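Local coordinates for protein orotidine 5'-phosphate decarboxylase (Methanocaldococcus jannaschii, PDB 4LUI) that probably catalyses the decarboxylation of orotidine 5'-phosphate to UMP, the last step of de novo UMP biosynthesis, and acts as a homodimer, at residues D79-D84 and I129-M134; I103-F108 and D112-V117; D160-P165 and K173-I178. All coordinates share one frame; numbering follows the deposited sequence.

Contact 1 of 3, residues D79-D84 and I129-M134; sequences DFKVAD and IMVTEM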
ATOM      1  N   ASP B  79      -9.156  -0.194   0.460  1.00 12.07           N
ATOM      2  CA  ASP B  79      -8.303   0.967   0.275  1.00 12.81           C
ATOM      3  C   ASP B  79      -6.870   0.548   0.587  1.00 11.17           C
ATOM      4  O   ASP B  79      -6.348   0.803   1.676  1.00 12.94           O
ATOM      5  CB  ASP B  79      -8.764   2.105   1.181  1.00 12.54           C
ATOM      6  CG  ASP B  79      -8.070   3.419   0.878  1.00 13.72           C
ATOM      7  OD1 ASP B  79      -7.194   3.449  -0.021  1.00 12.99           O
ATOM      8  OD2 ASP B  79      -8.394   4.419   1.554  1.00 18.64           O
ATOM      9  N   PHE B  80      -6.249  -0.123  -0.382  1.00 10.35           N
ATOM     10  CA  PHE B  80      -4.949  -0.755  -0.168  1.00  9.16           C
ATOM     11  C   PHE B  80      -3.808   0.002  -0.846  1.00 12.36           C
ATOM     12  O   PHE B  80      -2.648  -0.431  -0.779  1.00 15.52           O
ATOM     13  CB  PHE B  80      -4.992  -2.184  -0.692  1.00 12.90           C
ATOM     14  CG  PHE B  80      -5.724  -3.145   0.206  1.00 12.77           C
ATOM     15  CD1 PHE B  80      -6.302  -2.720   1.395  1.00 12.26           C
ATOM     16  CD2 PHE B  80      -5.823  -4.484  -0.144  1.00 12.02           C
ATOM     17  CE1 PHE B  80      -6.980  -3.624   2.232  1.00 13.20           C
ATOM     18  CE2 PHE B  80      -6.480  -5.395   0.685  1.00 11.79           C
ATOM     19  CZ  PHE B  80      -7.068  -4.963   1.874  1.00 15.04           C
ATOM     20  N   LYS B  81      -4.144   1.118  -1.485  1.00 10.92           N
ATOM     21  CA  LYS B  81      -3.133   2.002  -2.078  1.00 12.99           C
ATOM     22  C   LYS B  81      -2.083   1.222  -2.882  1.00 10.91           C
ATOM     23  O   LYS B  81      -0.879   1.454  -2.722  1.00 11.03           O
ATOM     24  CB  LYS B  81      -2.410   2.795  -0.974  1.00 13.20           C
ATOM     25  CG  LYS B  81      -3.305   3.745  -0.165  1.00 17.44           C
ATOM     26  CD  LYS B  81      -4.089   4.691  -1.060  1.00 15.38           C
ATOM     27  CE  LYS B  81      -4.577   5.930  -0.290  1.00 16.32           C
ATOM     28  NZ  LYS B  81      -5.549   5.569   0.789  1.00 13.58           N
ATOM     29  N   VAL B  82      -2.536   0.295  -3.721  1.00  9.99           N
ATOM     30  CA  VAL B  82      -1.644  -0.674  -4.357  1.00  9.49           C
ATOM     31  C   VAL B  82      -0.582   0.066  -5.167  1.00 11.05           C
ATOM     32  O   VAL B  82      -0.903   0.968  -5.947  1.00 12.22           O
ATOM     33  CB  VAL B  82      -2.417  -1.635  -5.283  1.00 11.91           C
ATOM     34  CG1 VAL B  82      -1.498  -2.722  -5.780  1.00 16.77           C
ATOM     35  CG2 VAL B  82      -3.609  -2.254  -4.536  1.00 15.61           C
ATOM     36  N   ALA B  83       0.676  -0.295  -4.955  1.00 12.88           N
ATOM     37  CA  ALA B  83       1.767   0.520  -5.453  1.00 14.13           C
ATOM     38  C   ALA B  83       3.013  -0.314  -5.697  1.00 10.70           C
ATOM     39  O   ALA B  83       4.099   0.045  -5.251  1.00 13.64           O
ATOM     40  CB  ALA B  83       2.061   1.657  -4.460  1.00 13.18           C
ATOM     41  N   ASP B  84       2.854  -1.423  -6.417  1.00 11.05           N
ATOM     42  CA  ASP B  84       3.977  -2.302  -6.734  1.00 13.36           C
ATOM     43  C   ASP B  84       4.124  -2.541  -8.244  1.00 13.19           C
ATOM     44  O   ASP B  84       3.444  -1.911  -9.050  1.00 14.29           O
ATOM     45  CB  ASP B  84       3.845  -3.632  -5.967  1.00 15.04           C
ATOM     46  CG  ASP B  84       5.172  -4.147  -5.447  1.00 19.51           C
ATOM     47  OD1 ASP B  84       6.112  -4.292  -6.263  1.00 18.21           O
ATOM     48  OD2 ASP B  84       5.273  -4.391  -4.219  1.00 15.84           O
ATOM     49  N   ILE B 129     -10.031   1.613  -8.659  1.00 14.11           N
ATOM     50  CA  ILE B 129     -10.216   3.009  -8.326  1.00 14.47           C
ATOM     51  C   ILE B 129      -8.820   3.601  -8.161  1.00 11.15           C
ATOM     52  O   ILE B 129      -8.004   3.057  -7.428  1.00 13.52           O
ATOM     53  CB  ILE B 129     -10.993   3.120  -7.000  1.00 13.52           C
ATOM     54  CG1 ILE B 129     -12.413   2.545  -7.163  1.00 15.33           C
ATOM     55  CG2 ILE B 129     -11.015   4.548  -6.494  1.00 16.88           C
ATOM     56  CD1 ILE B 129     -13.059   2.105  -5.856  1.00 20.93           C
ATOM     57  N   MET B 130      -8.523   4.689  -8.858  1.00 14.12           N
ATOM     58  CA  MET B 130      -7.167   5.247  -8.800  1.00 11.96           C
ATOM     59  C   MET B 130      -7.084   6.481  -7.909  1.00 12.70           C
ATOM     60  O   MET B 130      -7.893   7.406  -8.047  1.00 13.73           O
ATOM     61  CB  MET B 130      -6.681   5.630 -10.207  1.00 11.60           C
ATOM     62  CG  MET B 130      -5.254   6.195 -10.195  1.00 10.45           C
ATOM     63  SD  MET B 130      -4.772   6.939 -11.768  1.00 16.80           S
ATOM     64  CE  MET B 130      -5.063   5.547 -12.841  1.00 18.81           C
ATOM     65  N   VAL B 131      -6.095   6.511  -7.017  1.00 11.81           N
ATOM     66  CA  VAL B 131      -5.794   7.739  -6.295  1.00 12.56           C
ATOM     67  C   VAL B 131      -5.116   8.706  -7.250  1.00 12.40           C
ATOM     68  O   VAL B 131      -4.034   8.414  -7.762  1.00 15.11           O
ATOM     69  CB  VAL B 131      -4.799   7.493  -5.158  1.00 13.07           C
ATOM     70  CG1 VAL B 131      -4.493   8.811  -4.446  1.00 17.58           C
ATOM     71  CG2 VAL B 131      -5.353   6.495  -4.175  1.00 16.02           C
ATOM     72  N   THR B 132      -5.730   9.862  -7.483  1.00 11.80           N
ATOM     73  CA  THR B 132      -5.104  10.861  -8.349  1.00 13.05           C
ATOM     74  C   THR B 132      -4.564  12.056  -7.573  1.00 15.05           C
ATOM     75  O   THR B 132      -3.775  12.839  -8.104  1.00 15.01           O
ATOM     76  CB  THR B 132      -6.063  11.407  -9.431  1.00 13.39           C
ATOM     77  OG1 THR B 132      -7.138  12.123  -8.806  1.00 15.31           O
ATOM     78  CG2 THR B 132      -6.617  10.271 -10.320  1.00 16.12           C
ATOM     79  N   GLU B 133      -4.994  12.210  -6.326  1.00 11.31           N
ATOM     80  CA  GLU B 133      -4.691  13.428  -5.576  1.00 12.14           C
ATOM     81  C   GLU B 133      -4.935  13.170  -4.088  1.00 13.12           C
ATOM     82  O   GLU B 133      -5.892  12.496  -3.732  1.00 14.11           O
ATOM     83  CB  GLU B 133      -5.579  14.562  -6.109  1.00 13.26           C
ATOM     84  CG  GLU B 133      -5.191  15.970  -5.685  1.00 16.38           C
ATOM     85  CD  GLU B 133      -5.731  17.037  -6.639  1.00 16.24           C
ATOM     86  OE1 GLU B 133      -5.975  16.717  -7.826  1.00 18.50           O
ATOM     87  OE2 GLU B 133      -5.893  18.198  -6.202  1.00 16.73           O
ATOM     88  N   MET B 134      -4.051  13.686  -3.240  1.00 12.59           N
ATOM     89  CA  MET B 134      -4.112  13.449  -1.804  1.00 13.24           C
ATOM     90  C   MET B 134      -3.992  14.774  -1.064  1.00 14.69           C
ATOM     91  O   MET B 134      -3.525  15.771  -1.629  1.00 19.41           O
ATOM     92  CB  MET B 134      -3.010  12.475  -1.378  1.00 15.72           C
ATOM     93  CG  MET B 134      -3.208  11.070  -1.960  1.00 14.19           C
ATOM     94  SD  MET B 134      -1.935   9.937  -1.383  1.00 13.97           S
ATOM     95  CE  MET B 134      -2.492   9.647   0.300  1.00 13.58           C
TER
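K81 meets V131 and M134 in the predicted substrate site at the mouth of the TIM barrel. K81 is the predicted proton donor. It lies near the end of strand 75-82, and V131 ends strand 127-131. Strand 102-106 runs between these two strands, so the contact passes across its inner side, over I104 and H106.

The touching is apolar and small. V131 CG2 lies 3.8 Å from K81 CD and 4.0 Å from K81 CE. The two side chains cross at about a right angle, so one methyl of V131 abuts the outer methylenes, CD and CE, of the lysine chain. M134 adds a looser contact: its CE is 4.3 Å from K81 CE. No hydrogen bond joins the segments.

The polar end of K81 is held elsewhere. Its chain bends at chi2 (-53°) and chi4 (-64°), which curls NZ back to D79. K81 NZ forms a salt bridge to D79 OD1 at 2.8 Å, with NZ on the syn side of the carboxylate and 26° out of its plane. A weak bond to D79 OD2 adds to it. D79 OD2 also forms a salt bridge with K51, and K81 NZ forms another with D84 of the second subunit. Ion pairs on two sides of the dimer interface hold the amine, while V131 packs on CD and CE and M134 on CE.

The lysine-aspartate network, completed across the dimer interface, is the hallmark of the OMP decarboxylase active site, and the D-x-K-x-x-D sequence, which supplies all of it but K51, is a signature of the suprafamily.

Contact 2 of 3, residues I103-F108 and D112-V117; sequences IIVHGF and DSVKAV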
ATOM      1  N   ILE B 103     -10.999  -2.194  -5.499  1.00 12.63           N
ATOM      2  CA  ILE B 103      -9.701  -1.988  -4.884  1.00 13.56           C
ATOM      3  C   ILE B 103      -9.130  -0.638  -5.318  1.00 11.94           C
ATOM      4  O   ILE B 103      -9.298  -0.223  -6.477  1.00 14.41           O
ATOM      5  CB  ILE B 103      -8.753  -3.173  -5.229  1.00 11.71           C
ATOM      6  CG1 ILE B 103      -7.437  -3.079  -4.456  1.00 11.29           C
ATOM      7  CG2 ILE B 103      -8.520  -3.285  -6.741  1.00 14.15           C
ATOM      8  CD1 ILE B 103      -6.543  -4.298  -4.702  1.00 16.23           C
ATOM      9  N   ILE B 104      -8.487   0.056  -4.376  1.00 10.04           N
ATOM     10  CA  ILE B 104      -7.903   1.365  -4.641  1.00 10.60           C
ATOM     11  C   ILE B 104      -6.405   1.219  -4.903  1.00 11.50           C
ATOM     12  O   ILE B 104      -5.687   0.582  -4.119  1.00 10.76           O
ATOM     13  CB  ILE B 104      -8.180   2.349  -3.475  1.00 13.15           C
ATOM     14  CG1 ILE B 104      -9.682   2.660  -3.418  1.00 12.17           C
ATOM     15  CG2 ILE B 104      -7.368   3.629  -3.646  1.00 13.73           C
ATOM     16  CD1 ILE B 104     -10.124   3.380  -2.152  1.00 12.83           C
ATOM     17  N   VAL B 105      -5.961   1.790  -6.023  1.00 11.06           N
ATOM     18  CA  VAL B 105      -4.570   1.707  -6.461  1.00 11.76           C
ATOM     19  C   VAL B 105      -3.958   3.099  -6.656  1.00 13.60           C
ATOM     20  O   VAL B 105      -4.670   4.076  -6.911  1.00 14.74           O
ATOM     21  CB  VAL B 105      -4.446   0.910  -7.777  1.00 13.17           C
ATOM     22  CG1 VAL B 105      -5.201  -0.421  -7.649  1.00 13.78           C
ATOM     23  CG2 VAL B 105      -5.004   1.706  -8.957  1.00 17.72           C
ATOM     24  N   HIS B 106      -2.641   3.194  -6.508  1.00 12.00           N
ATOM     25  CA  HIS B 106      -1.926   4.409  -6.898  1.00 11.39           C
ATOM     26  C   HIS B 106      -1.668   4.401  -8.388  1.00 14.66           C
ATOM     27  O   HIS B 106      -1.374   3.356  -8.967  1.00 16.05           O
ATOM     28  CB  HIS B 106      -0.580   4.533  -6.164  1.00 12.20           C
ATOM     29  CG  HIS B 106      -0.678   5.212  -4.832  1.00 12.46           C
ATOM     30  ND1 HIS B 106      -1.007   6.543  -4.699  1.00 14.63           N
ATOM     31  CD2 HIS B 106      -0.471   4.748  -3.576  1.00 10.36           C
ATOM     32  CE1 HIS B 106      -0.999   6.874  -3.418  1.00 11.04           C
ATOM     33  NE2 HIS B 106      -0.695   5.798  -2.715  1.00 13.63           N
ATOM     34  N   GLY B 107      -1.807   5.561  -9.017  1.00 12.28           N
ATOM     35  CA  GLY B 107      -1.408   5.711 -10.401  1.00 13.82           C
ATOM     36  C   GLY B 107       0.059   6.095 -10.536  1.00 14.77           C
ATOM     37  O   GLY B 107       0.632   5.969 -11.629  1.00 14.39           O
ATOM     38  N   PHE B 108       0.681   6.576  -9.451  1.00 15.09           N
ATOM     39  CA  PHE B 108       2.051   7.099  -9.584  1.00 16.83           C
ATOM     40  C   PHE B 108       3.085   6.057 -10.001  1.00 16.73           C
ATOM     41  O   PHE B 108       4.126   6.407 -10.556  1.00 17.53           O
ATOM     42  CB  PHE B 108       2.511   7.969  -8.381  1.00 18.16           C
ATOM     43  CG  PHE B 108       2.908   7.200  -7.143  1.00 20.72           C
ATOM     44  CD1 PHE B 108       2.067   7.155  -6.042  1.00 19.11           C
ATOM     45  CD2 PHE B 108       4.155   6.588  -7.044  1.00 23.45           C
ATOM     46  CE1 PHE B 108       2.459   6.480  -4.863  1.00 14.41           C
ATOM     47  CE2 PHE B 108       4.529   5.900  -5.883  1.00 24.79           C
ATOM     48  CZ  PHE B 108       3.671   5.845  -4.803  1.00 15.12           C
ATOM     49  N   ASP B 112       1.303   0.350 -16.395  1.00 18.35           N
ATOM     50  CA  ASP B 112       1.318  -1.109 -16.409  1.00 20.70           C
ATOM     51  C   ASP B 112       0.883  -1.677 -15.064  1.00 20.78           C
ATOM     52  O   ASP B 112       0.172  -2.677 -15.008  1.00 18.14           O
ATOM     53  CB  ASP B 112       2.669  -1.688 -16.880  1.00 18.34           C
ATOM     54  CG  ASP B 112       3.855  -1.213 -16.057  1.00 19.27           C
ATOM     55  OD1 ASP B 112       3.696  -0.331 -15.184  1.00 18.88           O
ATOM     56  OD2 ASP B 112       4.964  -1.729 -16.308  1.00 19.88           O
ATOM     57  N   SER B 113       1.290  -1.021 -13.983  1.00 16.02           N
ATOM     58  CA  SER B 113       0.907  -1.481 -12.650  1.00 14.50           C
ATOM     59  C   SER B 113      -0.599  -1.359 -12.439  1.00 16.30           C
ATOM     60  O   SER B 113      -1.225  -2.231 -11.841  1.00 16.11           O
ATOM     61  CB  SER B 113       1.663  -0.705 -11.584  1.00 13.95           C
ATOM     62  OG  SER B 113       3.032  -1.033 -11.643  1.00 15.36           O
ATOM     63  N   VAL B 114      -1.181  -0.275 -12.938  1.00 15.69           N
ATOM     64  CA  VAL B 114      -2.623  -0.093 -12.828  1.00 18.23           C
ATOM     65  C   VAL B 114      -3.372  -1.125 -13.686  1.00 16.14           C
ATOM     66  O   VAL B 114      -4.318  -1.773 -13.217  1.00 16.17           O
ATOM     67  CB  VAL B 114      -3.037   1.337 -13.213  1.00 19.68           C
ATOM     68  CG1 VAL B 114      -4.550   1.459 -13.235  1.00 17.44           C
ATOM     69  CG2 VAL B 114      -2.415   2.350 -12.247  1.00 17.89           C
ATOM     70  N   LYS B 115      -2.923  -1.288 -14.925  1.00 14.46           N
ATOM     71  CA  LYS B 115      -3.496  -2.272 -15.851  1.00 16.18           C
ATOM     72  C   LYS B 115      -3.501  -3.690 -15.273  1.00 18.63           C
ATOM     73  O   LYS B 115      -4.453  -4.445 -15.464  1.00 19.61           O
ATOM     74  CB  LYS B 115      -2.721  -2.246 -17.173  1.00 18.41           C
ATOM     75  CG  LYS B 115      -3.085  -1.091 -18.098  1.00 33.64           C
ATOM     76  CD  LYS B 115      -2.281  -1.171 -19.399  1.00 43.74           C
ATOM     77  CE  LYS B 115      -2.857  -0.292 -20.504  1.00 48.94           C
ATOM     78  NZ  LYS B 115      -4.216  -0.748 -20.925  1.00 49.28           N
ATOM     79  N   ALA B 116      -2.436  -4.048 -14.560  1.00 17.07           N
ATOM     80  CA  ALA B 116      -2.351  -5.370 -13.939  1.00 17.14           C
ATOM     81  C   ALA B 116      -3.516  -5.613 -12.985  1.00 17.75           C
ATOM     82  O   ALA B 116      -4.099  -6.699 -12.964  1.00 18.42           O
ATOM     83  CB  ALA B 116      -1.016  -5.538 -13.219  1.00 18.00           C
ATOM     84  N   VAL B 117      -3.854  -4.599 -12.197  1.00 15.91           N
ATOM     85  CA  VAL B 117      -5.006  -4.694 -11.305  1.00 14.60           C
ATOM     86  C   VAL B 117      -6.315  -4.728 -12.104  1.00 17.71           C
ATOM     87  O   VAL B 117      -7.189  -5.551 -11.832  1.00 15.36           O
ATOM     88  CB  VAL B 117      -5.032  -3.537 -10.319  1.00 13.74           C
ATOM     89  CG1 VAL B 117      -6.230  -3.654  -9.401  1.00 13.82           C
ATOM     90  CG2 VAL B 117      -3.749  -3.548  -9.500  1.00 14.38           C
TER
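V117 is met by both I103 and V105 where helix 111-124 packs on the outside of strand 102-106. V117 CG1 is the methyl that does most of the touching. It lies 3.5 Å from I103 CG2 and 3.8 Å from V105 CG1. V117 CG2 also comes within 3.9 Å of V105 CG1, so this one methyl of V105 rests against both branches of V117. The V105 and V117 side chains slide past each other in opposite directions, while I103 crosses V117 at a slant.

One turn back in the helix, V114 meets the end of the strand. With CG1 anti to the backbone N (chi1 174°), V114 turns its other methyl, CG2, to the backbone at the end of the strand. That methyl lies 3.6 Å from H106 O and 4.0 Å from G107 CA. V105 CG2 is more distant from it, at 4.2 Å.

The axes of 103-106 and 112-117 run nearly antiparallel, at 168°, and approach to 8.9 Å. Further packing comes from V128 of strand 127-131, which touches V105 and V117, and from V82 of strand 75-82, which touches I103 and V105. S113 OG is hydrogen-bonded to D84 O, and N89 ND2 to S113 O.

H106 points its ring away from the helix. F108 CE1 sits 3.3 Å above the imidazole plane, over its centre. H106 NE2 donates to A83 O of the second subunit, and the F108 rings of the two subunits stack.

No hydrogen bond crosses between strand and helix. Their contact is van der Waals packing of branched aliphatic groups, while H106 and F108, turned from the helix, make polar and ring contacts with the second subunit.

Contact 3 of 3, residues D160-P165 and K173-I178; sequences DAIVAP and KEIKEI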
ATOM      1  N   ASP B 160     -12.639   2.658 -12.883  1.00 14.73           N
ATOM      2  CA  ASP B 160     -14.035   2.803 -12.489  1.00 16.30           C
ATOM      3  C   ASP B 160     -14.332   4.099 -11.748  1.00 17.80           C
ATOM      4  O   ASP B 160     -15.458   4.607 -11.815  1.00 19.72           O
ATOM      5  CB  ASP B 160     -14.470   1.604 -11.648  1.00 15.92           C
ATOM      6  CG  ASP B 160     -14.386   0.312 -12.412  1.00 22.59           C
ATOM      7  OD1 ASP B 160     -15.391  -0.066 -13.050  1.00 29.62           O
ATOM      8  OD2 ASP B 160     -13.307  -0.307 -12.406  1.00 18.27           O
ATOM      9  N   ALA B 161     -13.337   4.611 -11.024  1.00 15.53           N
ATOM     10  CA  ALA B 161     -13.506   5.828 -10.235  1.00 13.52           C
ATOM     11  C   ALA B 161     -12.151   6.361  -9.815  1.00 16.50           C
ATOM     12  O   ALA B 161     -11.141   5.665  -9.928  1.00 15.76           O
ATOM     13  CB  ALA B 161     -14.358   5.554  -8.987  1.00 15.36           C
ATOM     14  N   ILE B 162     -12.130   7.592  -9.318  1.00 13.00           N
ATOM     15  CA  ILE B 162     -10.905   8.138  -8.740  1.00 13.16           C
ATOM     16  C   ILE B 162     -11.153   8.612  -7.315  1.00 13.20           C
ATOM     17  O   ILE B 162     -12.296   8.910  -6.920  1.00 14.60           O
ATOM     18  CB  ILE B 162     -10.353   9.307  -9.580  1.00 16.89           C
ATOM     19  CG1 ILE B 162     -11.386  10.422  -9.704  1.00 19.21           C
ATOM     20  CG2 ILE B 162      -9.957   8.824 -10.967  1.00 17.38           C
ATOM     21  CD1 ILE B 162     -10.837  11.660 -10.391  1.00 20.28           C
ATOM     22  N   VAL B 163     -10.063   8.689  -6.554  1.00 12.52           N
ATOM     23  CA  VAL B 163     -10.081   9.212  -5.192  1.00 11.74           C
ATOM     24  C   VAL B 163      -9.337  10.538  -5.227  1.00 12.44           C
ATOM     25  O   VAL B 163      -8.222  10.608  -5.730  1.00 14.58           O
ATOM     26  CB  VAL B 163      -9.354   8.260  -4.232  1.00 16.41           C
ATOM     27  CG1 VAL B 163      -9.143   8.925  -2.882  1.00 22.92           C
ATOM     28  CG2 VAL B 163     -10.135   6.983  -4.073  1.00 18.25           C
ATOM     29  N   ALA B 164      -9.971  11.588  -4.720  1.00 13.99           N
ATOM     30  CA  ALA B 164      -9.378  12.920  -4.716  1.00 15.92           C
ATOM     31  C   ALA B 164     -10.008  13.738  -3.590  1.00 17.09           C
ATOM     32  O   ALA B 164     -11.101  13.412  -3.117  1.00 17.06           O
ATOM     33  CB  ALA B 164      -9.579  13.603  -6.072  1.00 18.84           C
ATOM     34  N   PRO B 165      -9.304  14.777  -3.122  1.00 17.08           N
ATOM     35  CA  PRO B 165      -9.779  15.567  -1.982  1.00 15.86           C
ATOM     36  C   PRO B 165     -10.863  16.586  -2.319  1.00 16.91           C
ATOM     37  O   PRO B 165     -11.025  16.978  -3.478  1.00 16.94           O
ATOM     38  CB  PRO B 165      -8.515  16.318  -1.529  1.00 19.77           C
ATOM     39  CG  PRO B 165      -7.379  15.578  -2.136  1.00 21.44           C
ATOM     40  CD  PRO B 165      -7.902  15.092  -3.446  1.00 19.55           C
ATOM     41  N   LYS B 173     -14.024  20.438  -8.818  1.00 19.16           N
ATOM     42  CA  LYS B 173     -14.669  20.639 -10.112  1.00 19.45           C
ATOM     43  C   LYS B 173     -13.681  20.433 -11.265  1.00 26.50           C
ATOM     44  O   LYS B 173     -14.009  19.812 -12.273  1.00 24.33           O
ATOM     45  CB  LYS B 173     -15.309  22.026 -10.179  1.00 18.30           C
ATOM     46  CG  LYS B 173     -16.081  22.291 -11.456  1.00 24.74           C
ATOM     47  CD  LYS B 173     -16.824  23.611 -11.379  1.00 33.79           C
ATOM     48  CE  LYS B 173     -17.671  23.857 -12.625  1.00 44.04           C
ATOM     49  NZ  LYS B 173     -16.839  24.166 -13.823  1.00 47.90           N
ATOM     50  N   GLU B 174     -12.461  20.937 -11.108  1.00 19.75           N
ATOM     51  CA  GLU B 174     -11.445  20.775 -12.142  1.00 18.78           C
ATOM     52  C   GLU B 174     -11.086  19.301 -12.338  1.00 18.34           C
ATOM     53  O   GLU B 174     -10.928  18.833 -13.468  1.00 20.69           O
ATOM     54  CB  GLU B 174     -10.192  21.582 -11.792  1.00 18.47           C
ATOM     55  CG  GLU B 174     -10.407  23.075 -11.846  1.00 22.81           C
ATOM     56  CD  GLU B 174      -9.213  23.861 -11.334  1.00 29.91           C
ATOM     57  OE1 GLU B 174      -8.485  23.343 -10.466  1.00 28.41           O
ATOM     58  OE2 GLU B 174      -9.004  24.996 -11.806  1.00 31.99           O
ATOM     59  N   ILE B 175     -10.959  18.581 -11.233  1.00 18.71           N
ATOM     60  CA  ILE B 175     -10.650  17.159 -11.275  1.00 17.72           C
ATOM     61  C   ILE B 175     -11.735  16.359 -12.018  1.00 23.21           C
ATOM     62  O   ILE B 175     -11.424  15.562 -12.899  1.00 20.81           O
ATOM     63  CB  ILE B 175     -10.426  16.605  -9.850  1.00 21.78           C
ATOM     64  CG1 ILE B 175      -9.198  17.270  -9.219  1.00 20.70           C
ATOM     65  CG2 ILE B 175     -10.227  15.113  -9.879  1.00 25.16           C
ATOM     66  CD1 ILE B 175      -9.137  17.101  -7.710  1.00 19.72           C
ATOM     67  N   LYS B 176     -13.000  16.582 -11.671  1.00 26.19           N
ATOM     68  CA  LYS B 176     -14.101  15.895 -12.340  1.00 28.67           C
ATOM     69  C   LYS B 176     -14.108  16.185 -13.828  1.00 29.48           C
ATOM     70  O   LYS B 176     -14.422  15.310 -14.640  1.00 35.62           O
ATOM     71  CB  LYS B 176     -15.454  16.294 -11.740  1.00 33.17           C
ATOM     72  CG  LYS B 176     -15.842  15.510 -10.506  1.00 38.85           C
ATOM     73  CD  LYS B 176     -17.203  15.934  -9.967  1.00 39.45           C
ATOM     74  CE  LYS B 176     -18.317  15.706 -10.978  1.00 34.93           C
ATOM     75  NZ  LYS B 176     -18.762  14.290 -11.037  1.00 33.77           N
ATOM     76  N   GLU B 177     -13.764  17.417 -14.194  1.00 22.77           N
ATOM     77  CA  GLU B 177     -13.854  17.825 -15.588  1.00 23.86           C
ATOM     78  C   GLU B 177     -12.748  17.224 -16.448  1.00 25.71           C
ATOM     79  O   GLU B 177     -12.946  16.983 -17.631  1.00 28.02           O
ATOM     80  CB  GLU B 177     -13.923  19.349 -15.707  1.00 27.47           C
ATOM     81  CG  GLU B 177     -15.232  19.909 -15.129  1.00 38.63           C
ATOM     82  CD  GLU B 177     -15.418  21.395 -15.370  1.00 51.49           C
ATOM     83  OE1 GLU B 177     -14.482  22.043 -15.884  1.00 57.14           O
ATOM     84  OE2 GLU B 177     -16.508  21.913 -15.047  1.00 51.75           O
ATOM     85  N   ILE B 178     -11.597  16.946 -15.840  1.00 22.53           N
ATOM     86  CA  ILE B 178     -10.516  16.266 -16.547  1.00 21.44           C
ATOM     87  C   ILE B 178     -10.755  14.752 -16.612  1.00 20.74           C
ATOM     88  O   ILE B 178     -10.694  14.163 -17.687  1.00 28.33           O
ATOM     89  CB  ILE B 178      -9.159  16.519 -15.864  1.00 19.95           C
ATOM     90  CG1 ILE B 178      -8.757  17.988 -15.973  1.00 22.51           C
ATOM     91  CG2 ILE B 178      -8.089  15.629 -16.457  1.00 22.41           C
ATOM     92  CD1 ILE B 178      -7.652  18.375 -14.983  1.00 24.20           C
TER
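Apolar packing makes the whole of this contact, and I175 is its centre. I175 projects from helix 169-179 toward strand 161-163 and uses two of its branches. I175 CG2 meets I162 CD1 at 3.5 Å, the two side chains crossing at an angle. I175 CD1 lies 3.9 Å from A164 CB, and I175 CG2 is also 4.1 Å from that methyl. With I162 chi1 at 58°, CG1 is wedged between the backbone N and the carbonyl carbon, and the extended chain beyond it (chi2 174°) carries CD1 out to the helix.

Other parts of the fold touch the same side chains. A154 of helix 147-157, T132 and V183 touch I162, and E133 packs on I175.

Polar bonds run within the helix or away from the contact. On its outer side, K173 NZ forms a salt bridge to E177 OE2 at 2.6 Å, one turn apart. K176 NZ pairs with D206, and A164 O accepts a hydrogen bond from T185.

Strand, helix and the following strand 183-186 form a right-handed beta-alpha-beta unit. Helix-on-strand packing of this kind builds the outer layer of a TIM barrel.

Overall arrangement
All three contacts belong to one eight-stranded parallel barrel. Contact 1 joins strands 75-82 and 127-131, and contact 2 falls between its two segments in the sequence, on strand 102-106 and its helix. Contact 3 follows in series, on strand 161-163, the neighbour of 127-131. The centres of contacts 1 and 2 are about 7 Å apart, those of 1 and 3 about 13 Å, and those of 2 and 3 about 16 Å. Contacts 1 and 2 both reach the second subunit; contact 3 does not. The substrate site at the barrel mouth is thus tied to the dimer interface, while contacts 2 and 3 pack helices on the barrel's outside.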